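Local coordinates for periplasmic sugar-binding domain protein (Pseudomonas fluorescens Pf-5, PDB 3H75) that probably binds a sugar or related carbohydrate in the periplasm, as a two-domain solute-binding protein of the family that serves bacterial uptake systems, at residues W187-K201 with N213-L227. Numbering follows the deposited sequence.
With SO4 (sulfate ion), chain B.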
ATOM      1  N   TRP A 187       4.506  -2.245  10.951  1.00 12.90           N
ATOM      2  CA  TRP A 187       3.126  -2.378  10.470  1.00 12.45           C
ATOM      3  C   TRP A 187       2.204  -2.966  11.536  1.00 13.81           C
ATOM      4  O   TRP A 187       1.020  -3.183  11.272  1.00 14.03           O
ATOM      5  CB  TRP A 187       3.041  -3.306   9.243  1.00 12.64           C
ATOM      6  CG  TRP A 187       3.967  -3.002   8.098  1.00 11.40           C
ATOM      7  CD1 TRP A 187       4.793  -3.886   7.463  1.00 11.26           C
ATOM      8  CD2 TRP A 187       4.120  -1.751   7.417  1.00  9.21           C
ATOM      9  NE1 TRP A 187       5.451  -3.265   6.427  1.00 10.17           N
ATOM     10  CE2 TRP A 187       5.056  -1.953   6.377  1.00 10.55           C
ATOM     11  CE3 TRP A 187       3.555  -0.479   7.582  1.00 11.01           C
ATOM     12  CZ2 TRP A 187       5.440  -0.930   5.507  1.00 10.67           C
ATOM     13  CZ3 TRP A 187       3.937   0.537   6.715  1.00 11.42           C
ATOM     14  CH2 TRP A 187       4.870   0.306   5.689  1.00  9.40           C
ATOM     15  N   ASN A 188       2.743  -3.203  12.730  1.00 13.34           N
ATOM     16  CA  ASN A 188       2.008  -3.847  13.823  1.00 15.54           C
ATOM     17  C   ASN A 188       1.312  -2.916  14.818  1.00 14.43           C
ATOM     18  O   ASN A 188       1.938  -2.040  15.416  1.00 14.15           O
ATOM     19  CB  ASN A 188       2.978  -4.782  14.553  1.00 15.64           C
ATOM     20  CG  ASN A 188       2.294  -5.675  15.561  1.00 18.20           C
ATOM     21  OD1 ASN A 188       1.862  -5.222  16.619  1.00 19.40           O
ATOM     22  ND2 ASN A 188       2.192  -6.960  15.236  1.00 21.36           N
ATOM     23  N   ARG A 189       0.012  -3.140  15.001  1.00 13.56           N
ATOM     24  CA  ARG A 189      -0.811  -2.334  15.894  1.00 13.83           C
ATOM     25  C   ARG A 189      -0.414  -2.383  17.368  1.00 15.33           C
ATOM     26  O   ARG A 189      -0.242  -1.341  17.997  1.00 13.64           O
ATOM     27  CB  ARG A 189      -2.282  -2.737  15.746  1.00 14.95           C
ATOM     28  CG  ARG A 189      -3.240  -1.925  16.595  1.00 15.01           C
ATOM     29  CD  ARG A 189      -4.673  -2.225  16.204  1.00 16.95           C
ATOM     30  NE  ARG A 189      -5.638  -1.474  16.999  1.00 18.47           N
ATOM     31  CZ  ARG A 189      -6.935  -1.410  16.720  1.00 19.99           C
ATOM     32  NH1 ARG A 189      -7.421  -2.052  15.665  1.00 20.24           N
ATOM     33  NH2 ARG A 189      -7.746  -0.699  17.491  1.00 20.75           N
ATOM     34  N   GLU A 190      -0.274  -3.576  17.936  1.00 16.51           N
ATOM     35  CA  GLU A 190       0.097  -3.651  19.345  1.00 19.11           C
ATOM     36  C   GLU A 190       1.501  -3.117  19.610  1.00 18.68           C
ATOM     37  O   GLU A 190       1.755  -2.542  20.667  1.00 18.53           O
ATOM     38  CB  GLU A 190      -0.039  -5.085  19.876  1.00 23.52           C
ATOM     39  CG  GLU A 190       0.663  -6.152  19.072  1.00 29.10           C
ATOM     40  CD  GLU A 190       0.439  -7.540  19.647  1.00 34.05           C
ATOM     41  OE1 GLU A 190      -0.738  -7.920  19.842  1.00 36.38           O
ATOM     42  OE2 GLU A 190       1.437  -8.250  19.898  1.00 36.38           O
ATOM     43  N   ARG A 191       2.410  -3.296  18.656  1.00 16.93           N
ATOM     44  CA  ARG A 191       3.772  -2.796  18.829  1.00 16.78           C
ATOM     45  C   ARG A 191       3.750  -1.269  18.856  1.00 16.47           C
ATOM     46  O   ARG A 191       4.361  -0.646  19.722  1.00 14.42           O
ATOM     47  CB  ARG A 191       4.682  -3.284  17.696  1.00 17.92           C
ATOM     48  CG  ARG A 191       6.125  -2.800  17.804  1.00 19.12           C
ATOM     49  CD  ARG A 191       6.967  -3.331  16.654  1.00 21.86           C
ATOM     50  NE  ARG A 191       8.274  -2.684  16.554  1.00 22.53           N
ATOM     51  CZ  ARG A 191       9.297  -2.914  17.373  1.00 26.84           C
ATOM     52  NH1 ARG A 191       9.179  -3.783  18.369  1.00 25.31           N
ATOM     53  NH2 ARG A 191      10.445  -2.276  17.188  1.00 26.88           N
ATOM     54  N   ALA A 192       3.040  -0.667  17.907  1.00 14.71           N
ATOM     55  CA  ALA A 192       2.939   0.790  17.855  1.00 15.17           C
ATOM     56  C   ALA A 192       2.253   1.278  19.123  1.00 14.79           C
ATOM     57  O   ALA A 192       2.601   2.327  19.668  1.00 13.80           O
ATOM     58  CB  ALA A 192       2.141   1.219  16.628  1.00 13.93           C
ATOM     59  N   TYR A 193       1.270   0.509  19.585  1.00 15.77           N
ATOM     60  CA  TYR A 193       0.535   0.847  20.798  1.00 16.64           C
ATOM     61  C   TYR A 193       1.503   0.939  21.974  1.00 16.53           C
ATOM     62  O   TYR A 193       1.463   1.897  22.745  1.00 15.65           O
ATOM     63  CB  TYR A 193      -0.525  -0.224  21.086  1.00 16.87           C
ATOM     64  CG  TYR A 193      -1.127  -0.153  22.476  1.00 17.73           C
ATOM     65  CD1 TYR A 193      -1.924   0.922  22.865  1.00 17.37           C
ATOM     66  CD2 TYR A 193      -0.902  -1.173  23.400  1.00 19.96           C
ATOM     67  CE1 TYR A 193      -2.487   0.979  24.142  1.00 20.24           C
ATOM     68  CE2 TYR A 193      -1.457  -1.127  24.675  1.00 20.47           C
ATOM     69  CZ  TYR A 193      -2.248  -0.051  25.039  1.00 20.55           C
ATOM     70  OH  TYR A 193      -2.805  -0.015  26.297  1.00 21.83           O
ATOM     71  N   ARG A 194       2.369  -0.062  22.103  1.00 16.65           N
ATOM     72  CA  ARG A 194       3.341  -0.093  23.188  1.00 17.80           C
ATOM     73  C   ARG A 194       4.337   1.053  23.075  1.00 17.33           C
ATOM     74  O   ARG A 194       4.669   1.698  24.069  1.00 17.04           O
ATOM     75  CB  ARG A 194       4.082  -1.434  23.201  1.00 20.00           C
ATOM     76  CG  ARG A 194       3.208  -2.627  23.565  1.00 24.93           C
ATOM     77  CD  ARG A 194       2.579  -2.452  24.939  1.00 28.83           C
ATOM     78  NE  ARG A 194       1.732  -3.584  25.303  1.00 31.23           N
ATOM     79  CZ  ARG A 194       0.985  -3.632  26.402  1.00 32.10           C
ATOM     80  NH1 ARG A 194       0.980  -2.607  27.248  1.00 32.00           N
ATOM     81  NH2 ARG A 194       0.239  -4.700  26.655  1.00 32.66           N
ATOM     82  N   GLN A 195       4.810   1.308  21.860  1.00 15.65           N
ATOM     83  CA  GLN A 195       5.759   2.389  21.636  1.00 15.94           C
ATOM     84  C   GLN A 195       5.118   3.741  21.944  1.00 15.11           C
ATOM     85  O   GLN A 195       5.756   4.616  22.537  1.00 14.55           O
ATOM     86  CB  GLN A 195       6.261   2.356  20.185  1.00 14.74           C
ATOM     87  CG  GLN A 195       7.043   1.093  19.825  1.00 15.16           C
ATOM     88  CD  GLN A 195       7.341   0.979  18.335  1.00 16.34           C
ATOM     89  OE1 GLN A 195       6.444   1.108  17.500  1.00 16.59           O
ATOM     90  NE2 GLN A 195       8.600   0.723  17.996  1.00 18.36           N
ATOM     91  N   ALA A 196       3.854   3.904  21.551  1.00 14.01           N
ATOM     92  CA  ALA A 196       3.125   5.151  21.774  1.00 15.19           C
ATOM     93  C   ALA A 196       2.901   5.435  23.253  1.00 16.14           C
ATOM     94  O   ALA A 196       2.949   6.586  23.682  1.00 16.15           O
ATOM     95  CB  ALA A 196       1.783   5.121  21.040  1.00 12.74           C
ATOM     96  N   GLN A 197       2.651   4.391  24.035  1.00 17.61           N
ATOM     97  CA  GLN A 197       2.438   4.580  25.465  1.00 19.11           C
ATOM     98  C   GLN A 197       3.628   5.309  26.069  1.00 19.18           C
ATOM     99  O   GLN A 197       3.471   6.197  26.902  1.00 20.84           O
ATOM    100  CB  GLN A 197       2.279   3.238  26.177  1.00 20.10           C
ATOM    101  CG  GLN A 197       0.965   2.526  25.934  1.00 21.66           C
ATOM    102  CD  GLN A 197       0.860   1.251  26.749  1.00 22.13           C
ATOM    103  OE1 GLN A 197       1.676   0.342  26.603  1.00 22.91           O
ATOM    104  NE2 GLN A 197      -0.143   1.183  27.618  1.00 22.62           N
ATOM    105  N   GLN A 198       4.821   4.920  25.638  1.00 20.42           N
ATOM    106  CA  GLN A 198       6.047   5.521  26.141  1.00 21.47           C
ATOM    107  C   GLN A 198       6.308   6.894  25.529  1.00 20.27           C
ATOM    108  O   GLN A 198       6.521   7.873  26.245  1.00 18.84           O
ATOM    109  CB  GLN A 198       7.231   4.599  25.851  1.00 23.80           C
ATOM    110  CG  GLN A 198       7.087   3.204  26.435  1.00 29.85           C
ATOM    111  CD  GLN A 198       8.218   2.282  26.025  1.00 34.29           C
ATOM    112  OE1 GLN A 198       9.388   2.557  26.297  1.00 38.00           O
ATOM    113  NE2 GLN A 198       7.876   1.181  25.365  1.00 36.61           N
ATOM    114  N   LEU A 199       6.278   6.958  24.201  1.00 18.26           N
ATOM    115  CA  LEU A 199       6.541   8.201  23.480  1.00 18.00           C
ATOM    116  C   LEU A 199       5.607   9.369  23.802  1.00 17.75           C
ATOM    117  O   LEU A 199       6.063  10.505  23.953  1.00 17.61           O
ATOM    118  CB  LEU A 199       6.528   7.930  21.970  1.00 16.88           C
ATOM    119  CG  LEU A 199       7.647   7.013  21.460  1.00 16.66           C
ATOM    120  CD1 LEU A 199       7.385   6.623  20.014  1.00 17.36           C
ATOM    121  CD2 LEU A 199       8.994   7.714  21.600  1.00 17.16           C
ATOM    122  N   LEU A 200       4.308   9.108  23.904  1.00 17.42           N
ATOM    123  CA  LEU A 200       3.360  10.177  24.195  1.00 18.48           C
ATOM    124  C   LEU A 200       3.504  10.711  25.611  1.00 19.24           C
ATOM    125  O   LEU A 200       3.097  11.835  25.899  1.00 19.58           O
ATOM    126  CB  LEU A 200       1.925   9.706  23.950  1.00 18.12           C
ATOM    127  CG  LEU A 200       1.545   9.589  22.471  1.00 17.84           C
ATOM    128  CD1 LEU A 200       0.169   8.954  22.346  1.00 17.26           C
ATOM    129  CD2 LEU A 200       1.568  10.974  21.826  1.00 16.29           C
ATOM    130  N   LYS A 201       4.084   9.900  26.489  1.00 20.58           N
ATOM    131  CA  LYS A 201       4.294  10.316  27.869  1.00 22.71           C
ATOM    132  C   LYS A 201       5.578  11.142  27.922  1.00 21.60           C
ATOM    133  O   LYS A 201       5.653  12.159  28.615  1.00 21.82           O
ATOM    134  CB  LYS A 201       4.419   9.089  28.776  1.00 25.60           C
ATOM    135  CG  LYS A 201       4.373   9.408  30.262  1.00 28.89           C
ATOM    136  CD  LYS A 201       4.462   8.142  31.100  1.00 30.67           C
ATOM    137  CE  LYS A 201       4.175   8.428  32.567  1.00 33.12           C
ATOM    138  NZ  LYS A 201       5.082   9.471  33.125  1.00 33.09           N
ATOM    139  N   ASN A 213       1.007   3.330   8.330  1.00  8.29           N
ATOM    140  CA  ASN A 213      -0.158   2.513   8.007  1.00  8.41           C
ATOM    141  C   ASN A 213      -1.236   2.745   9.055  1.00  8.13           C
ATOM    142  O   ASN A 213      -0.977   3.387  10.085  1.00  7.43           O
ATOM    143  CB  ASN A 213       0.209   1.023   7.804  1.00  7.27           C
ATOM    144  CG  ASN A 213       0.185   0.207   9.071  1.00 10.27           C
ATOM    145  OD1 ASN A 213       0.284   0.733  10.170  1.00  9.14           O
ATOM    146  ND2 ASN A 213       0.073  -1.113   8.912  1.00 10.39           N
ATOM    147  N   ASP A 214      -2.445   2.269   8.779  1.00  8.15           N
ATOM    148  CA  ASP A 214      -3.559   2.489   9.686  1.00  9.16           C
ATOM    149  C   ASP A 214      -3.531   1.673  10.967  1.00 10.38           C
ATOM    150  O   ASP A 214      -3.957   2.162  12.013  1.00  9.28           O
ATOM    151  CB  ASP A 214      -4.898   2.301   8.945  1.00  8.90           C
ATOM    152  CG  ASP A 214      -5.082   0.907   8.372  1.00 10.45           C
ATOM    153  OD1 ASP A 214      -4.103   0.137   8.279  1.00  9.50           O
ATOM    154  OD2 ASP A 214      -6.230   0.593   7.996  1.00 12.65           O
ATOM    155  N   GLU A 215      -3.023   0.447  10.891  1.00 10.10           N
ATOM    156  CA  GLU A 215      -2.929  -0.419  12.063  1.00 12.49           C
ATOM    157  C   GLU A 215      -2.160   0.300  13.170  1.00 10.97           C
ATOM    158  O   GLU A 215      -2.607   0.369  14.319  1.00 10.84           O
ATOM    159  CB  GLU A 215      -2.186  -1.713  11.713  1.00 14.00           C
ATOM    160  CG  GLU A 215      -2.832  -2.586  10.637  1.00 19.44           C
ATOM    161  CD  GLU A 215      -4.004  -3.399  11.149  1.00 24.47           C
ATOM    162  OE1 GLU A 215      -4.006  -3.752  12.349  1.00 26.93           O
ATOM    163  OE2 GLU A 215      -4.915  -3.703  10.346  1.00 26.25           O
HETATM  164  N   MSE A 216      -0.996   0.835  12.820  1.00  9.83           N
HETATM  165  CA  MSE A 216      -0.172   1.533  13.794  1.00  8.01           C
HETATM  166  C   MSE A 216      -0.845   2.802  14.299  1.00  7.08           C
HETATM  167  O   MSE A 216      -0.762   3.115  15.481  1.00  8.62           O
HETATM  168  CB  MSE A 216       1.196   1.843  13.189  1.00  8.44           C
HETATM  169  CG  MSE A 216       1.978   0.581  12.849  1.00  6.83           C
HETATM  170 SE   MSE A 216       3.774   0.889  12.263  1.00 12.95          SE
HETATM  171  CE  MSE A 216       3.373   1.949  10.660  1.00  6.83           C
ATOM    172  N   ALA A 217      -1.528   3.528  13.419  1.00  6.66           N
ATOM    173  CA  ALA A 217      -2.219   4.739  13.848  1.00  7.07           C
ATOM    174  C   ALA A 217      -3.268   4.390  14.909  1.00  8.24           C
ATOM    175  O   ALA A 217      -3.372   5.057  15.937  1.00  7.83           O
ATOM    176  CB  ALA A 217      -2.877   5.422  12.648  1.00  7.43           C
ATOM    177  N   LEU A 218      -4.041   3.334  14.661  1.00  8.46           N
ATOM    178  CA  LEU A 218      -5.071   2.906  15.605  1.00  9.65           C
ATOM    179  C   LEU A 218      -4.461   2.504  16.950  1.00 10.29           C
ATOM    180  O   LEU A 218      -5.056   2.736  18.005  1.00 11.42           O
ATOM    181  CB  LEU A 218      -5.871   1.747  15.005  1.00 10.66           C
ATOM    182  CG  LEU A 218      -6.700   2.142  13.784  1.00 12.87           C
ATOM    183  CD1 LEU A 218      -7.285   0.897  13.145  1.00 12.38           C
ATOM    184  CD2 LEU A 218      -7.793   3.123  14.188  1.00 14.72           C
ATOM    185  N   GLY A 219      -3.276   1.903  16.911  1.00 11.13           N
ATOM    186  CA  GLY A 219      -2.604   1.515  18.139  1.00 10.66           C
ATOM    187  C   GLY A 219      -2.157   2.742  18.913  1.00 11.71           C
ATOM    188  O   GLY A 219      -2.360   2.836  20.125  1.00 11.36           O
ATOM    189  N   ALA A 220      -1.550   3.698  18.215  1.00  9.47           N
ATOM    190  CA  ALA A 220      -1.085   4.917  18.867  1.00  9.25           C
ATOM    191  C   ALA A 220      -2.258   5.717  19.414  1.00 11.06           C
ATOM    192  O   ALA A 220      -2.143   6.375  20.446  1.00 11.75           O
ATOM    193  CB  ALA A 220      -0.278   5.769  17.882  1.00  9.47           C
HETATM  194  N   MSE A 221      -3.386   5.665  18.715  1.00  9.27           N
HETATM  195  CA  MSE A 221      -4.575   6.386  19.146  1.00 10.49           C
HETATM  196  C   MSE A 221      -5.107   5.852  20.469  1.00 12.11           C
HETATM  197  O   MSE A 221      -5.583   6.619  21.302  1.00 12.78           O
HETATM  198  CB  MSE A 221      -5.657   6.307  18.071  1.00 11.51           C
HETATM  199  CG  MSE A 221      -5.417   7.264  16.909  1.00 11.64           C
HETATM  200 SE   MSE A 221      -6.481   6.862  15.347  1.00 19.09          SE
HETATM  201  CE  MSE A 221      -8.240   7.312  16.037  1.00 15.23           C
ATOM    202  N   GLN A 222      -5.021   4.541  20.664  1.00 13.26           N
ATOM    203  CA  GLN A 222      -5.495   3.954  21.913  1.00 14.79           C
ATOM    204  C   GLN A 222      -4.599   4.420  23.052  1.00 14.46           C
ATOM    205  O   GLN A 222      -5.085   4.792  24.119  1.00 14.40           O
ATOM    206  CB  GLN A 222      -5.479   2.428  21.844  1.00 14.63           C
ATOM    207  CG  GLN A 222      -6.203   1.775  23.015  1.00 18.99           C
ATOM    208  CD  GLN A 222      -6.286   0.270  22.889  1.00 20.60           C
ATOM    209  OE1 GLN A 222      -6.499  -0.259  21.798  1.00 21.17           O
ATOM    210  NE2 GLN A 222      -6.136  -0.431  24.009  1.00 22.62           N
ATOM    211  N   ALA A 223      -3.290   4.400  22.824  1.00 15.25           N
ATOM    212  CA  ALA A 223      -2.343   4.840  23.842  1.00 15.65           C
ATOM    213  C   ALA A 223      -2.649   6.299  24.183  1.00 16.18           C
ATOM    214  O   ALA A 223      -2.598   6.708  25.343  1.00 15.91           O
ATOM    215  CB  ALA A 223      -0.914   4.700  23.327  1.00 15.18           C
ATOM    216  N   ALA A 224      -2.980   7.079  23.160  1.00 15.10           N
ATOM    217  CA  ALA A 224      -3.298   8.490  23.342  1.00 15.32           C
ATOM    218  C   ALA A 224      -4.532   8.690  24.225  1.00 16.62           C
ATOM    219  O   ALA A 224      -4.521   9.520  25.136  1.00 17.95           O
ATOM    220  CB  ALA A 224      -3.513   9.152  21.980  1.00 14.74           C
ATOM    221  N   ARG A 225      -5.594   7.935  23.952  1.00 18.55           N
ATOM    222  CA  ARG A 225      -6.820   8.052  24.739  1.00 20.65           C
ATOM    223  C   ARG A 225      -6.557   7.734  26.209  1.00 21.89           C
ATOM    224  O   ARG A 225      -7.097   8.385  27.104  1.00 22.61           O
ATOM    225  CB  ARG A 225      -7.904   7.109  24.199  1.00 20.63           C
ATOM    226  CG  ARG A 225      -8.475   7.502  22.842  1.00 21.07           C
ATOM    227  CD  ARG A 225      -9.735   6.701  22.519  1.00 21.62           C
ATOM    228  NE  ARG A 225      -9.477   5.266  22.413  1.00 22.65           N
ATOM    229  CZ  ARG A 225      -9.016   4.664  21.320  1.00 23.63           C
ATOM    230  NH1 ARG A 225      -8.764   5.371  20.226  1.00 20.14           N
ATOM    231  NH2 ARG A 225      -8.801   3.356  21.322  1.00 24.43           N
ATOM    232  N   GLU A 226      -5.722   6.729  26.446  1.00 22.33           N
ATOM    233  CA  GLU A 226      -5.378   6.309  27.798  1.00 24.48           C
ATOM    234  C   GLU A 226      -4.625   7.374  28.587  1.00 24.59           C
ATOM    235  O   GLU A 226      -4.621   7.354  29.819  1.00 26.00           O
ATOM    236  CB  GLU A 226      -4.551   5.022  27.743  1.00 25.12           C
ATOM    237  CG  GLU A 226      -5.383   3.770  27.525  1.00 28.64           C
ATOM    238  CD  GLU A 226      -4.554   2.574  27.113  1.00 29.69           C
ATOM    239  OE1 GLU A 226      -3.384   2.478  27.537  1.00 32.57           O
ATOM    240  OE2 GLU A 226      -5.081   1.718  26.372  1.00 33.50           O
ATOM    241  N   LEU A 227      -3.989   8.302  27.880  1.00 23.40           N
ATOM    242  CA  LEU A 227      -3.234   9.368  28.531  1.00 23.56           C
ATOM    243  C   LEU A 227      -4.058  10.640  28.677  1.00 23.92           C
ATOM    244  O   LEU A 227      -3.587  11.633  29.234  1.00 24.88           O
ATOM    245  CB  LEU A 227      -1.955   9.669  27.741  1.00 23.32           C
ATOM    246  CG  LEU A 227      -0.935   8.529  27.662  1.00 24.16           C
ATOM    247  CD1 LEU A 227       0.252   8.962  26.817  1.00 26.13           C
ATOM    248  CD2 LEU A 227      -0.480   8.142  29.062  1.00 26.84           C
TER
HETATM  249  S   SO4 B 400       4.813  -4.654   2.992  1.00 13.24           S
HETATM  250  O1  SO4 B 400       5.064  -3.251   2.599  1.00 12.62           O
HETATM  251  O2  SO4 B 400       3.442  -4.767   3.512  1.00 10.26           O
HETATM  252  O3  SO4 B 400       4.967  -5.497   1.797  1.00 11.85           O
HETATM  253  O4  SO4 B 400       5.785  -5.050   4.034  1.00 11.55           O
HETATM  254  O   HOH W   1      -1.414  -5.281  13.563  1.00 19.27           O
HETATM  255  O   HOH W   2      -5.711   0.284  19.254  1.00 22.53           O
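Helix 189-202, strand 206-211 and helix 214-226 form an alpha-beta-alpha unit of the second Rossmann-like domain of a periplasmic-binding-protein fold, both helices on one face of its sheet. Their segments run 38° apart with axes 7.1 Å apart at closest approach, a spacing that Gly219 permits, since a CB there would lie only 2.3 Å from Arg189 O. Small side chains continue the seam: Ala196 CB meets Ala223 CB at 3.6 Å and also touches Ala220. At the N-terminal end, Asn213 OD1 caps its helix through Met216 N, while ND2 reaches Trp187 O at 3.3 Å and also bonds a glycerol. The Trp187 ring, 46° from that amide, donates a weak NE1 hydrogen bond to O4 of a sulfate; both small molecules probably come from the crystallisation liquor. Arg189 extends across helix 214-226 with CG anti to its backbone N (chi1 -178°); Leu218 CB lies over the centre of one guanidinium face, NE shares a water with Leu218 O and Gln222 OE1, and NH2 forms a salt bridge with Glu245. Tyr193 is a knob among Gly219, Gln222, Ala223 and Glu226, its ring edge toward Gly219 O. Its OH lies 2.8 Å from Glu226 OE1 and 2.9 Å from OE2.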